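Endonuclease V (Homo sapiens, PDB 6OZE) acts as an inosine-specific endoribonuclease, hydrolysing RNA near deaminated adenosines, probably by metal-ion-dependent catalysis on an RNase H-like fold. Local coordinates at residues D22-E26 / A27-D31; L149-D153 / G154-N158; H205-S208 / L209-V213; A218-F222 / R223-P227; V228-A231 / D232-S235. The protein carries 4 engineered substitutions. All blocks are in the same frame, centred on the assembly; numbering follows the deposited sequence.

How the contacts relate
All five contacts are local turns or helical steps of one RNase H-like domain, and they follow one another along the chain. Contacts 1 and 3 form one cluster, their centres 8 Å apart: E26 OE2 meets R206 NH1 at 2.7 Å in a salt bridge, and Q29 also reaches the loop that starts helix 209-218. That helix leads through the turn of contact 4 into helix 226-242, which carries contact 5; F222 CE2 packs on R229 NH1 at 3.5 Å. Contact 5 borders D44 on strand 39-47. Contact 2 stands apart, its centre 20 Å or more from every other. W28 of contact 1 lies about 8 Å from a bound sodium ion.

Contact 1 of 5, residues D22-E26 / A27-D31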
loop_
_atom_site.group_PDB
_atom_site.type_symbol
_atom_site.label_atom_id
_atom_site.label_comp_id
_atom_site.label_asym_id
_atom_site.label_seq_id
_atom_site.Cartn_x
_atom_site.Cartn_y
_atom_site.Cartn_z
ATOM N N ASP A 22 -12.721 4.687 7.487
ATOM C CA ASP A 22 -12.188 5.604 6.483
ATOM C C ASP A 22 -11.998 7.020 7.016
ATOM O O ASP A 22 -12.084 7.993 6.259
ATOM C CB ASP A 22 -13.019 5.590 5.200
ATOM C CG ASP A 22 -14.458 5.983 5.431
ATOM O OD1 ASP A 22 -14.927 5.874 6.583
ATOM O OD2 ASP A 22 -15.120 6.395 4.456
ATOM N N ARG A 23 -11.725 7.146 8.307
ATOM C CA ARG A 23 -11.448 8.414 8.947
ATOM C C ARG A 23 -10.180 8.265 9.770
ATOM O O ARG A 23 -9.692 7.156 10.014
ATOM C CB ARG A 23 -12.602 8.836 9.860
ATOM C CG ARG A 23 -12.764 7.926 11.052
ATOM C CD ARG A 23 -13.979 8.296 11.880
ATOM N NE ARG A 23 -14.166 7.352 12.976
ATOM C CZ ARG A 23 -13.546 7.440 14.148
ATOM N NH1 ARG A 23 -12.697 8.434 14.382
ATOM N NH2 ARG A 23 -13.775 6.533 15.087
ATOM N N ASP A 24 -9.641 9.402 10.190
ATOM C CA ASP A 24 -8.472 9.382 11.052
ATOM C C ASP A 24 -8.881 8.967 12.456
ATOM O O ASP A 24 -9.926 9.380 12.964
ATOM C CB ASP A 24 -7.841 10.772 11.078
ATOM C CG ASP A 24 -7.311 11.180 9.716
ATOM O OD1 ASP A 24 -6.617 10.355 9.088
ATOM O OD2 ASP A 24 -7.620 12.312 9.280
ATOM N N THR A 25 -8.061 8.124 13.077
ATOM C CA THR A 25 -8.330 7.654 14.425
ATOM C C THR A 25 -7.261 8.040 15.436
ATOM O O THR A 25 -7.475 7.840 16.637
ATOM C CB THR A 25 -8.525 6.123 14.443
ATOM O OG1 THR A 25 -7.342 5.468 13.972
ATOM C CG2 THR A 25 -9.697 5.717 13.554
ATOM N N GLU A 26 -6.135 8.605 15.000
ATOM C CA GLU A 26 -5.024 8.928 15.886
ATOM C C GLU A 26 -4.751 10.423 15.848
ATOM O O GLU A 26 -4.888 11.057 14.798
ATOM C CB GLU A 26 -3.758 8.196 15.448
ATOM C CG GLU A 26 -3.987 6.721 15.129
ATOM C CD GLU A 26 -4.601 5.967 16.291
ATOM O OE1 GLU A 26 -4.138 6.152 17.440
ATOM O OE2 GLU A 26 -5.564 5.205 16.060
ATOM N N ALA A 27 -4.358 10.974 17.001
ATOM C CA ALA A 27 -4.061 12.401 17.081
ATOM C C ALA A 27 -2.982 12.805 16.082
ATOM O O ALA A 27 -3.051 13.894 15.499
ATOM C CB ALA A 27 -3.640 12.773 18.502
ATOM N N TRP A 28 -1.980 11.946 15.867
ATOM C CA TRP A 28 -0.884 12.335 14.983
ATOM C C TRP A 28 -1.359 12.562 13.556
ATOM O O TRP A 28 -0.756 13.349 12.822
ATOM C CB TRP A 28 0.277 11.335 15.033
ATOM C CG TRP A 28 -0.026 9.941 14.532
ATOM C CD1 TRP A 28 -0.303 8.844 15.300
ATOM C CD2 TRP A 28 -0.056 9.490 13.166
ATOM N NE1 TRP A 28 -0.511 7.742 14.500
ATOM C CE2 TRP A 28 -0.364 8.108 13.187
ATOM C CE3 TRP A 28 0.149 10.116 11.929
ATOM C CZ2 TRP A 28 -0.492 7.346 12.022
ATOM C CZ3 TRP A 28 0.029 9.358 10.769
ATOM C CH2 TRP A 28 -0.282 7.979 10.826
ATOM N N GLN A 29 -2.441 11.897 13.148
ATOM C CA GLN A 29 -2.932 12.037 11.784
ATOM C C GLN A 29 -3.583 13.385 11.543
ATOM O O GLN A 29 -3.700 13.804 10.386
ATOM C CB GLN A 29 -3.938 10.922 11.486
ATOM C CG GLN A 29 -3.341 9.530 11.540
ATOM C CD GLN A 29 -4.407 8.467 11.497
ATOM O OE1 GLN A 29 -5.410 8.563 12.205
ATOM N NE2 GLN A 29 -4.214 7.451 10.653
ATOM N N ARG A 30 -4.018 14.061 12.603
ATOM C CA ARG A 30 -4.724 15.326 12.504
ATOM C C ARG A 30 -3.808 16.519 12.742
ATOM O O ARG A 30 -4.294 17.644 12.885
ATOM C CB ARG A 30 -5.913 15.348 13.469
ATOM C CG ARG A 30 -6.898 14.190 13.245
ATOM C CD ARG A 30 -8.087 14.251 14.188
ATOM N NE ARG A 30 -7.757 13.806 15.539
ATOM C CZ ARG A 30 -8.018 12.590 16.012
ATOM N NH1 ARG A 30 -8.616 11.689 15.245
ATOM N NH2 ARG A 30 -7.682 12.275 17.256
ATOM N N ASP A 31 -2.502 16.296 12.800
ATOM C CA ASP A 31 -1.537 17.373 12.966
ATOM C C ASP A 31 -0.843 17.653 11.643
ATOM O O ASP A 31 -0.472 16.717 10.932
ATOM C CB ASP A 31 -0.477 16.967 13.987
ATOM C CG ASP A 31 0.485 18.092 14.291
ATOM O OD1 ASP A 31 0.127 18.971 15.102
ATOM O OD2 ASP A 31 1.584 18.110 13.700
#
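Q29 folds back on the residues before it, and its amide oxygen takes up two backbone N-H groups at once. T25 N reaches Q29 OE1 at 2.8 Å in the carbonyl plane, whereas E26 N, at 2.9 Å, comes from above that plane, tilted 36° out of it. Extended beyond CG (chi2 169°), the glutamine is long enough to bring OE1 back to both N-H groups. In return Q29 N donates to E26 O. The R30 guanidinium only lays a face over that oxygen, R30 CZ 3.7 Å from E26 O. At the root of the E26 side chain, CB packs against the large buried indole, E26 CB 3.4 Å from W28 NE1, with CG beside it. D24 sets its CB against Q29 OE1 at 3.5 Å.

A second shell fixes these groups. T25 OG1 donates to E26 OE2 at 2.8 Å, and R206 NH1 joins both, bonding to T25 OG1 and forming a salt bridge with the carboxylate. Q29 NE2 is held by R206 O and D24 OD2 by S208 OG. Between helix 3-17 and strand 39-47, an irregular loop, 22-26, thus runs into a short 3-10 segment, 27-30, whose Q29 side chain bonds back to the loop backbone.

Contact 2 of 5, residues L149-D153 / G154-N158; sequences LLQVD and GLANN. Unlike the reference sequence in segment 154-158: A156 (reference Glu).
The backbone reverses through a type I' beta turn from V152 to L155, closed by L155 N donating to V152 O at 2.9 Å, so that 149-153 and 154-157 run 161° apart. D153 and G154 hold the two central positions, both with positive phi, a conformation glycine adopts easily and aspartate tolerates better than most residues.

Further from the turn a side chain takes over the bridging. Q151 stretches out beyond CG and reaches across to the returning chain, where N157 N donates to Q151 OE1 at 2.8 Å. The N-H points almost straight at the oxygen, 176°, though the nitrogen lies 30° off the carbonyl plane. On the way, Q151 CB passes L155 O at 3.2 Å. A glutamine suits this exposed site because it supplies an acceptor at the end of a flexible arm.

The leucines make the apolar pair, L149 CD1 meeting L155 CD1 at 4.3 Å. The other methyl, L149 CD2, lies over the backbone from A156 C to N157 N, 3.9 Å from each. L155 also rests on L185 of strand 184-189. Beyond, N157 OD1 turns to K162, and N158 caps helix 159-167 by accepting from H161 N. The arrangement is a type I' turn reversing an irregular loop between strand 142-146 and that helix, with inverse gamma turns centred on Q151 and N157, each closed by a weak backbone bond.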
loop_
_atom_site.group_PDB
_atom_site.type_symbol
_atom_site.label_atom_id
_atom_site.label_comp_id
_atom_site.label_asym_id
_atom_site.label_seq_id
_atom_site.Cartn_x
_atom_site.Cartn_y
_atom_site.Cartn_z
ATOM N N LEU A 149 -2.689 3.366 -12.302
ATOM C CA LEU A 149 -4.108 3.599 -12.057
ATOM C C LEU A 149 -4.916 2.334 -12.332
ATOM O O LEU A 149 -4.920 1.821 -13.457
ATOM C CB LEU A 149 -4.598 4.742 -12.943
ATOM C CG LEU A 149 -6.083 5.064 -12.791
ATOM C CD1 LEU A 149 -6.367 5.536 -11.370
ATOM C CD2 LEU A 149 -6.514 6.111 -13.815
ATOM N N LEU A 150 -5.614 1.842 -11.311
ATOM C CA LEU A 150 -6.551 0.739 -11.480
ATOM C C LEU A 150 -7.856 1.296 -12.037
ATOM O O LEU A 150 -8.488 2.151 -11.408
ATOM C CB LEU A 150 -6.811 0.075 -10.130
ATOM C CG LEU A 150 -6.460 -1.398 -9.913
ATOM C CD1 LEU A 150 -7.077 -1.895 -8.606
ATOM C CD2 LEU A 150 -6.901 -2.254 -11.089
ATOM N N GLN A 151 -8.271 0.819 -13.210
ATOM C CA GLN A 151 -9.414 1.417 -13.906
ATOM C C GLN A 151 -10.712 0.748 -13.456
ATOM O O GLN A 151 -11.291 -0.096 -14.142
ATOM C CB GLN A 151 -9.210 1.365 -15.416
ATOM C CG GLN A 151 -8.079 2.269 -15.899
ATOM C CD GLN A 151 -7.931 2.281 -17.411
ATOM O OE1 GLN A 151 -7.410 3.237 -17.988
ATOM N NE2 GLN A 151 -8.385 1.214 -18.059
ATOM N N VAL A 152 -11.190 1.165 -12.280
ATOM C CA VAL A 152 -12.393 0.620 -11.663
ATOM C C VAL A 152 -13.369 1.749 -11.348
ATOM O O VAL A 152 -12.989 2.915 -11.220
ATOM C CB VAL A 152 -12.082 -0.193 -10.390
ATOM C CG1 VAL A 152 -11.228 -1.411 -10.725
ATOM C CG2 VAL A 152 -11.397 0.685 -9.361
ATOM N N ASP A 153 -14.647 1.376 -11.212
ATOM C CA ASP A 153 -15.728 2.326 -10.927
ATOM C C ASP A 153 -15.708 3.507 -11.897
ATOM O O ASP A 153 -15.837 4.669 -11.506
ATOM C CB ASP A 153 -15.725 2.789 -9.464
ATOM C CG ASP A 153 -16.993 3.557 -9.080
ATOM O OD1 ASP A 153 -17.981 3.510 -9.844
ATOM O OD2 ASP A 153 -16.997 4.216 -8.019
ATOM N N GLY A 154 -15.523 3.206 -13.177
ATOM C CA GLY A 154 -15.523 4.235 -14.195
ATOM C C GLY A 154 -14.271 5.079 -14.277
ATOM O O GLY A 154 -14.235 6.017 -15.083
ATOM N N LEU A 155 -13.250 4.799 -13.469
ATOM C CA LEU A 155 -11.980 5.496 -13.611
ATOM C C LEU A 155 -11.248 5.003 -14.850
ATOM O O LEU A 155 -11.250 3.812 -15.159
ATOM C CB LEU A 155 -11.101 5.252 -12.388
ATOM C CG LEU A 155 -11.363 6.078 -11.135
ATOM C CD1 LEU A 155 -10.481 5.581 -10.008
ATOM C CD2 LEU A 155 -11.096 7.547 -11.411
ATOM N N ALA A 156 -10.605 5.922 -15.561
ATOM C CA ALA A 156 -9.909 5.547 -16.782
ATOM C C ALA A 156 -8.753 6.505 -17.006
ATOM O O ALA A 156 -8.849 7.692 -16.683
ATOM C CB ALA A 156 -10.852 5.570 -17.993
ATOM N N ASN A 157 -7.655 5.977 -17.544
ATOM C CA ASN A 157 -6.523 6.808 -17.949
ATOM C C ASN A 157 -6.842 7.363 -19.335
ATOM O O ASN A 157 -6.405 6.854 -20.371
ATOM C CB ASN A 157 -5.230 6.005 -17.931
ATOM C CG ASN A 157 -4.023 6.843 -18.290
ATOM O OD1 ASN A 157 -4.116 8.063 -18.413
ATOM N ND2 ASN A 157 -2.880 6.192 -18.460
ATOM N N ASN A 158 -7.632 8.433 -19.344
ATOM C CA ASN A 158 -8.139 9.021 -20.569
ATOM C C ASN A 158 -7.548 10.418 -20.762
ATOM O O ASN A 158 -6.631 10.831 -20.050
ATOM C CB ASN A 158 -9.669 9.032 -20.557
ATOM C CG ASN A 158 -10.235 9.718 -19.328
ATOM O OD1 ASN A 158 -9.502 10.329 -18.542
ATOM N ND2 ASN A 158 -11.552 9.640 -19.164
#

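Contact 3 of 5, residues H205-S208 / L209-V213; sequences HRMS and LEAAV
M207 and A211 make the tight side of this helix start. The methionine runs out extended, with CG anti to its own N (chi1 -162°), and brings its methyl end over the first turn: M207 CE lies 3.7 Å from A211 CB and 3.6 Å from A211 O. Further back, M207 CG sits 4.3 Å from A212 CB. Alanines suit these buried positions, since their single methyls let a long, flexible thioether lie close to the helix backbone.

Polar atoms tie down the same turn. S208 is the N-cap: its OG accepts from A211 N at 3.2 Å, at an angle of 159°. Its carbonyl begins the regular helical pattern, with A212 N donating to S208 O at 2.9 Å. A chi1 of 70° places the hydroxyl between N and the carbonyl carbon, facing the N-H groups of the first turn, of which it takes A211 N. The same OG is hydrogen-bonded to D24 OD2, a carboxylate that would probably also be favoured by the positive end of the helix dipole.

The solvent side is looser. E210 is exposed, poorly ordered and modelled in two conformers, with only a slight contact to S208.

Behind the turn, M207 and A212 rest on V143 of strand 142-146. L209 meets V184 and M187 of strand 184-189 and V203 of strand 199-205, so helix 209-218 begins against the sheet, after the short link 206-208 that follows strand 199-205.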
loop_
_atom_site.group_PDB
_atom_site.type_symbol
_atom_site.label_atom_id
_atom_site.label_comp_id
_atom_site.label_asym_id
_atom_site.label_seq_id
_atom_site.Cartn_x
_atom_site.Cartn_y
_atom_site.Cartn_z
ATOM N N HIS A 205 -7.059 1.714 5.673
ATOM C CA HIS A 205 -7.806 1.528 6.912
ATOM C C HIS A 205 -7.325 2.569 7.907
ATOM O O HIS A 205 -6.132 2.881 7.956
ATOM C CB HIS A 205 -7.550 0.124 7.480
ATOM C CG HIS A 205 -8.285 -0.182 8.748
ATOM N ND1 HIS A 205 -9.656 -0.076 8.871
ATOM C CD2 HIS A 205 -7.842 -0.674 9.933
ATOM C CE1 HIS A 205 -10.019 -0.456 10.085
ATOM N NE2 HIS A 205 -8.939 -0.833 10.747
ATOM N N ARG A 206 -8.268 3.134 8.665
ATOM C CA ARG A 206 -7.967 4.016 9.793
ATOM C C ARG A 206 -7.162 5.251 9.399
ATOM O O ARG A 206 -6.335 5.729 10.176
ATOM C CB ARG A 206 -7.303 3.269 10.953
ATOM C CG ARG A 206 -8.256 2.407 11.736
ATOM C CD ARG A 206 -7.916 2.464 13.206
ATOM N NE ARG A 206 -7.004 1.404 13.607
ATOM C CZ ARG A 206 -6.027 1.561 14.495
ATOM N NH1 ARG A 206 -5.824 2.746 15.056
ATOM N NH2 ARG A 206 -5.244 0.538 14.813
ATOM N N MET A 207 -7.388 5.771 8.195
ATOM C CA MET A 207 -6.843 7.074 7.841
ATOM C C MET A 207 -7.783 7.740 6.849
ATOM O O MET A 207 -8.460 7.073 6.068
ATOM C CB MET A 207 -5.434 6.936 7.247
ATOM C CG MET A 207 -4.619 8.245 7.262
ATOM S SD MET A 207 -2.858 7.852 7.396
ATOM C CE MET A 207 -2.148 9.471 7.721
ATOM N N SER A 208 -7.848 9.067 6.911
ATOM C CA SER A 208 -8.575 9.814 5.900
ATOM C C SER A 208 -7.716 9.929 4.648
ATOM O O SER A 208 -6.487 9.814 4.691
ATOM C CB SER A 208 -8.948 11.207 6.408
ATOM O OG SER A 208 -7.781 12.011 6.521
ATOM N N LEU A 209 -8.385 10.121 3.512
ATOM C CA LEU A 209 -7.653 10.228 2.256
ATOM C C LEU A 209 -6.746 11.453 2.252
ATOM O O LEU A 209 -5.591 11.372 1.816
ATOM C CB LEU A 209 -8.635 10.274 1.090
ATOM C CG LEU A 209 -8.012 10.446 -0.298
ATOM C CD1 LEU A 209 -7.023 9.312 -0.595
ATOM C CD2 LEU A 209 -9.112 10.491 -1.337
ATOM N N GLU A 210 -7.241 12.582 2.760
ATOM C CA GLU A 210 -6.424 13.791 2.801
ATOM C C GLU A 210 -5.148 13.562 3.597
ATOM O O GLU A 210 -4.050 13.914 3.149
ATOM C CB GLU A 210 -7.229 14.952 3.391
ATOM C CG GLU A 210 -8.244 15.563 2.438
ATOM C CD GLU A 210 -9.159 16.569 3.120
ATOM O OE1 GLU A 210 -9.026 16.763 4.346
ATOM O OE2 GLU A 210 -10.012 17.163 2.427
ATOM N N ALA A 211 -5.268 12.951 4.778
ATOM C CA ALA A 211 -4.089 12.699 5.602
ATOM C C ALA A 211 -3.159 11.682 4.958
ATOM O O ALA A 211 -1.932 11.810 5.043
ATOM C CB ALA A 211 -4.505 12.217 6.990
ATOM N N ALA A 212 -3.722 10.640 4.339
ATOM C CA ALA A 212 -2.904 9.642 3.665
ATOM C C ALA A 212 -2.057 10.265 2.567
ATOM O O ALA A 212 -0.885 9.914 2.405
ATOM C CB ALA A 212 -3.808 8.555 3.080
ATOM N N VAL A 213 -2.637 11.189 1.800
ATOM C CA VAL A 213 -1.890 11.821 0.718
ATOM C C VAL A 213 -0.772 12.682 1.283
ATOM O O VAL A 213 0.353 12.686 0.767
ATOM C CB VAL A 213 -2.849 12.600 -0.197
ATOM C CG1 VAL A 213 -2.076 13.463 -1.199
ATOM C CG2 VAL A 213 -3.748 11.633 -0.912
#

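Contact 4 of 5, residues A218-F222 / R223-P227. Engineered in segment 218-222: A218 (natural residue Cys), S220 (natural residue Cys).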
loop_
_atom_site.group_PDB
_atom_site.type_symbol
_atom_site.label_atom_id
_atom_site.label_comp_id
_atom_site.label_asym_id
_atom_site.label_seq_id
_atom_site.Cartn_x
_atom_site.Cartn_y
_atom_site.Cartn_z
ATOM N N ALA A 218 5.050 13.388 2.633
ATOM C CA ALA A 218 6.064 13.594 3.659
ATOM C C ALA A 218 7.100 12.478 3.665
ATOM O O ALA A 218 8.256 12.705 4.058
ATOM C CB ALA A 218 5.389 13.703 5.025
ATOM N N CYS A 219 6.712 11.290 3.213
ATOM C CA CYS A 219 7.604 10.139 3.194
ATOM C C CYS A 219 8.380 9.997 1.897
ATOM O O CYS A 219 9.151 9.043 1.766
ATOM C CB CYS A 219 6.821 8.844 3.467
ATOM S SG CYS A 219 6.247 8.720 5.142
ATOM N N SER A 220 8.250 10.933 0.961
ATOM C CA SER A 220 8.846 10.807 -0.365
ATOM C C SER A 220 10.134 11.623 -0.440
ATOM O O SER A 220 10.102 12.857 -0.442
ATOM C CB SER A 220 7.856 11.231 -1.448
ATOM O OG SER A 220 6.757 10.335 -1.484
ATOM N N ARG A 221 11.264 10.933 -0.489
ATOM C CA ARG A 221 12.562 11.525 -0.773
ATOM C C ARG A 221 12.871 11.436 -2.262
ATOM O O ARG A 221 13.425 12.374 -2.852
ATOM C CB ARG A 221 13.621 10.773 0.044
ATOM C CG ARG A 221 15.057 11.189 -0.186
ATOM C CD ARG A 221 15.979 10.433 0.767
ATOM N NE ARG A 221 15.785 10.856 2.152
ATOM C CZ ARG A 221 16.083 10.117 3.216
ATOM N NH1 ARG A 221 16.583 8.898 3.066
ATOM N NH2 ARG A 221 15.869 10.595 4.435
ATOM N N PHE A 222 12.508 10.319 -2.875
ATOM C CA PHE A 222 12.486 10.091 -4.309
ATOM C C PHE A 222 11.022 9.947 -4.733
ATOM O O PHE A 222 10.105 10.245 -3.959
ATOM C CB PHE A 222 13.360 8.869 -4.628
ATOM C CG PHE A 222 14.760 8.974 -4.090
ATOM C CD1 PHE A 222 15.718 9.724 -4.758
ATOM C CD2 PHE A 222 15.119 8.339 -2.911
ATOM C CE1 PHE A 222 17.012 9.826 -4.264
ATOM C CE2 PHE A 222 16.407 8.439 -2.411
ATOM C CZ PHE A 222 17.356 9.184 -3.091
ATOM N N ARG A 223 10.785 9.480 -5.962
ATOM C CA ARG A 223 9.401 9.370 -6.418
ATOM C C ARG A 223 8.635 8.317 -5.622
ATOM O O ARG A 223 7.483 8.533 -5.234
ATOM C CB ARG A 223 9.334 9.091 -7.923
ATOM C CG ARG A 223 7.908 9.030 -8.460
ATOM C CD ARG A 223 7.825 8.389 -9.846
ATOM N NE ARG A 223 6.459 7.955 -10.145
ATOM C CZ ARG A 223 6.087 6.692 -10.317
ATOM N NH1 ARG A 223 6.981 5.713 -10.242
ATOM N NH2 ARG A 223 4.818 6.405 -10.577
ATOM N N ILE A 224 9.250 7.174 -5.352
ATOM C CA ILE A 224 8.586 6.142 -4.555
ATOM C C ILE A 224 8.799 6.458 -3.076
ATOM O O ILE A 224 9.957 6.602 -2.648
ATOM C CB ILE A 224 9.159 4.777 -4.905
ATOM C CG1 ILE A 224 9.060 4.539 -6.411
ATOM C CG2 ILE A 224 8.451 3.675 -4.110
ATOM C CD1 ILE A 224 7.645 4.605 -6.937
ATOM N N PRO A 225 7.733 6.543 -2.271
ATOM C CA PRO A 225 7.894 6.865 -0.847
ATOM C C PRO A 225 8.861 5.911 -0.169
ATOM O O PRO A 225 8.882 4.717 -0.455
ATOM C CB PRO A 225 6.479 6.716 -0.280
ATOM C CG PRO A 225 5.573 6.855 -1.468
ATOM C CD PRO A 225 6.327 6.333 -2.649
ATOM N N GLU A 226 9.681 6.465 0.725
ATOM C CA GLU A 226 10.788 5.719 1.327
ATOM C C GLU A 226 10.396 4.379 1.930
ATOM O O GLU A 226 11.100 3.391 1.669
ATOM C CB GLU A 226 11.541 6.609 2.325
ATOM C CG GLU A 226 12.666 7.421 1.696
ATOM C CD GLU A 226 13.629 6.545 0.896
ATOM O OE1 GLU A 226 13.395 6.358 -0.315
ATOM O OE2 GLU A 226 14.613 6.028 1.479
ATOM N N PRO A 227 9.322 4.258 2.719
ATOM C CA PRO A 227 9.007 2.926 3.293
ATOM C C PRO A 227 8.697 1.894 2.225
ATOM O O PRO A 227 9.123 0.730 2.350
ATOM C CB PRO A 227 7.815 3.210 4.222
ATOM C CG PRO A 227 7.955 4.720 4.566
ATOM C CD PRO A 227 8.418 5.306 3.249
HETATM O O HOH W 1 11.596 8.115 -1.234
#
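C219 and E226 are joined by the one direct hydrogen bond across this turn: E226 N donates to C219 O at 2.8 Å, nearly straight at 170°. It clamps the loop just where helix 226-242 begins, with P225 at the N-cap.

A water makes the other polar bridge. It accepts from F222 N at 2.9 Å and donates both to I224 O (2.6 Å) and to E226 OE1 (2.7 Å), so two loop residues and the first helix residue share one water. The glutamate is modelled in two conformers, and its side-chain contacts, this leg included, belong to one of them.

The direct charge contact across the turn is long. E226, bent at chi2 (-53°), lays its CG over a face of the R221 guanidinium, and E226 OE2 stands 3.8 Å from R221 NH1, well out of the guanidinium plane with no N-H aimed at it. The firmer partner of the carboxylate is R229, whose NE meets OE1, while Q230 NE2 holds OE2. E226 OE1 lies near the plane of the F222 ring at its edge, 3.7 Å from F222 CD2, where the ring hydrogens are slightly positive.

Packing completes the turn. C219 CB touches P227 CD at 3.9 Å, and P225 CG lies 3.7 Å from OG of S220, an engineered serine hydrogen-bonded to T216 O. Prolines fit here because first-turn nitrogens need no partner within the helix. C219, P225 and P227 all rest on L116 of strand 115-118, and R223 reaches back to L199 of strand 199-205, so the turn joins helices 209-218 and 226-242 over the sheet.

Contact 5 of 5, residues V228-A231 / D232-S235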
loop_
_atom_site.group_PDB
_atom_site.type_symbol
_atom_site.label_atom_id
_atom_site.label_comp_id
_atom_site.label_asym_id
_atom_site.label_seq_id
_atom_site.Cartn_x
_atom_site.Cartn_y
_atom_site.Cartn_z
ATOM N N VAL A 228 7.993 2.282 1.169
ATOM C CA VAL A 228 7.692 1.386 0.049
ATOM C C VAL A 228 8.960 1.063 -0.731
ATOM O O VAL A 228 9.224 -0.093 -1.107
ATOM C CB VAL A 228 6.643 2.068 -0.853
ATOM C CG1 VAL A 228 6.378 1.257 -2.107
ATOM C CG2 VAL A 228 5.355 2.335 -0.080
ATOM N N ARG A 229 9.776 2.087 -0.975
ATOM C CA ARG A 229 10.999 1.908 -1.753
ATOM C C ARG A 229 11.970 0.980 -1.037
ATOM O O ARG A 229 12.579 0.109 -1.666
ATOM C CB ARG A 229 11.653 3.275 -1.990
ATOM C CG ARG A 229 12.663 3.301 -3.132
ATOM C CD ARG A 229 13.274 4.669 -3.339
ATOM N NE ARG A 229 14.195 5.054 -2.273
ATOM C CZ ARG A 229 15.497 4.782 -2.266
ATOM N NH1 ARG A 229 16.248 5.188 -1.252
ATOM N NH2 ARG A 229 16.054 4.097 -3.262
ATOM N N GLN A 230 12.121 1.151 0.281
ATOM C CA GLN A 230 13.034 0.284 1.028
ATOM C C GLN A 230 12.516 -1.145 1.087
ATOM O O GLN A 230 13.312 -2.086 1.045
ATOM C CB GLN A 230 13.300 0.856 2.422
ATOM C CG GLN A 230 14.092 2.172 2.404
ATOM C CD GLN A 230 15.503 2.007 1.893
ATOM O OE1 GLN A 230 16.106 0.939 2.030
ATOM N NE2 GLN A 230 16.042 3.060 1.298
ATOM N N ALA A 231 11.195 -1.338 1.167
ATOM C CA ALA A 231 10.685 -2.709 1.174
ATOM C C ALA A 231 10.905 -3.365 -0.182
ATOM O O ALA A 231 11.238 -4.558 -0.245
ATOM C CB ALA A 231 9.212 -2.728 1.591
ATOM N N ASP A 232 10.765 -2.597 -1.267
ATOM C CA ASP A 232 11.028 -3.137 -2.596
ATOM C C ASP A 232 12.492 -3.542 -2.734
ATOM O O ASP A 232 12.794 -4.626 -3.255
ATOM C CB ASP A 232 10.652 -2.113 -3.665
ATOM C CG ASP A 232 10.826 -2.656 -5.069
ATOM O OD1 ASP A 232 10.019 -3.517 -5.482
ATOM O OD2 ASP A 232 11.777 -2.232 -5.756
ATOM N N ILE A 233 13.408 -2.685 -2.288
ATOM C CA ILE A 233 14.834 -2.992 -2.338
ATOM C C ILE A 233 15.138 -4.227 -1.510
ATOM O O ILE A 233 15.872 -5.117 -1.953
ATOM C CB ILE A 233 15.659 -1.777 -1.875
ATOM C CG1 ILE A 233 15.538 -0.636 -2.895
ATOM C CG2 ILE A 233 17.131 -2.160 -1.668
ATOM C CD1 ILE A 233 16.044 0.700 -2.398
ATOM N N CYS A 234 14.581 -4.310 -0.295
ATOM C CA CYS A 234 14.823 -5.493 0.536
ATOM C C CYS A 234 14.387 -6.776 -0.172
ATOM O O CYS A 234 15.091 -7.798 -0.120
ATOM C CB CYS A 234 14.076 -5.351 1.862
ATOM S SG CYS A 234 14.915 -4.299 3.048
ATOM N N SER A 235 13.222 -6.757 -0.819
ATOM C CA SER A 235 12.755 -7.972 -1.488
ATOM C C SER A 235 13.670 -8.344 -2.647
ATOM O O SER A 235 13.995 -9.527 -2.835
ATOM C CB SER A 235 11.331 -7.807 -2.005
ATOM O OG SER A 235 10.408 -7.772 -0.953
#
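R229 and I233, one helical turn apart, lie side by side and point the same way, the aliphatic end of one against the charged end of the other. I233 CD1 approaches R229 NH2 to 3.5 Å, meeting the guanidinium obliquely. The arginine gets there by an extended start (chi2 180°) and a bend at chi3 of 71°. I233 sets CG1 anti to its carbonyl carbon, close over the preceding turn, with I233 CG1 3.3 Å from R229 O. A branched isoleucine suits such a place, since it shields the backbone with carbon, while the arginine's long arm lets its charged end go to E226 with I233 packed beside it. V228, R229 and D232 are modelled in two conformers, so their side-chain placement is that of one copy.

Underneath runs regular alpha-helix, each N-H donating to the carbonyl four residues earlier: D232 N to V228 O, I233 N to R229 O, C234 N to Q230 O at 2.9 Å and S235 N to A231 O at 3.0 Å. This is helix 226-242 of the RNase H-like fold, packed on the sheet, with A231 and C234 against V60 of strand 54-63. Alanine's small methyl lets the helix come close there.

D232 rests its CB on the carbonyls of V228 and R229, 3.6 Å from R229 O, while its carboxylate leads away to R236; its side chain also touches D44 and S46 of strand 39-47. S235 turns OG to D44 OD2 and to S58 OG, a short side chain whose hydroxyl reaches both strand residues.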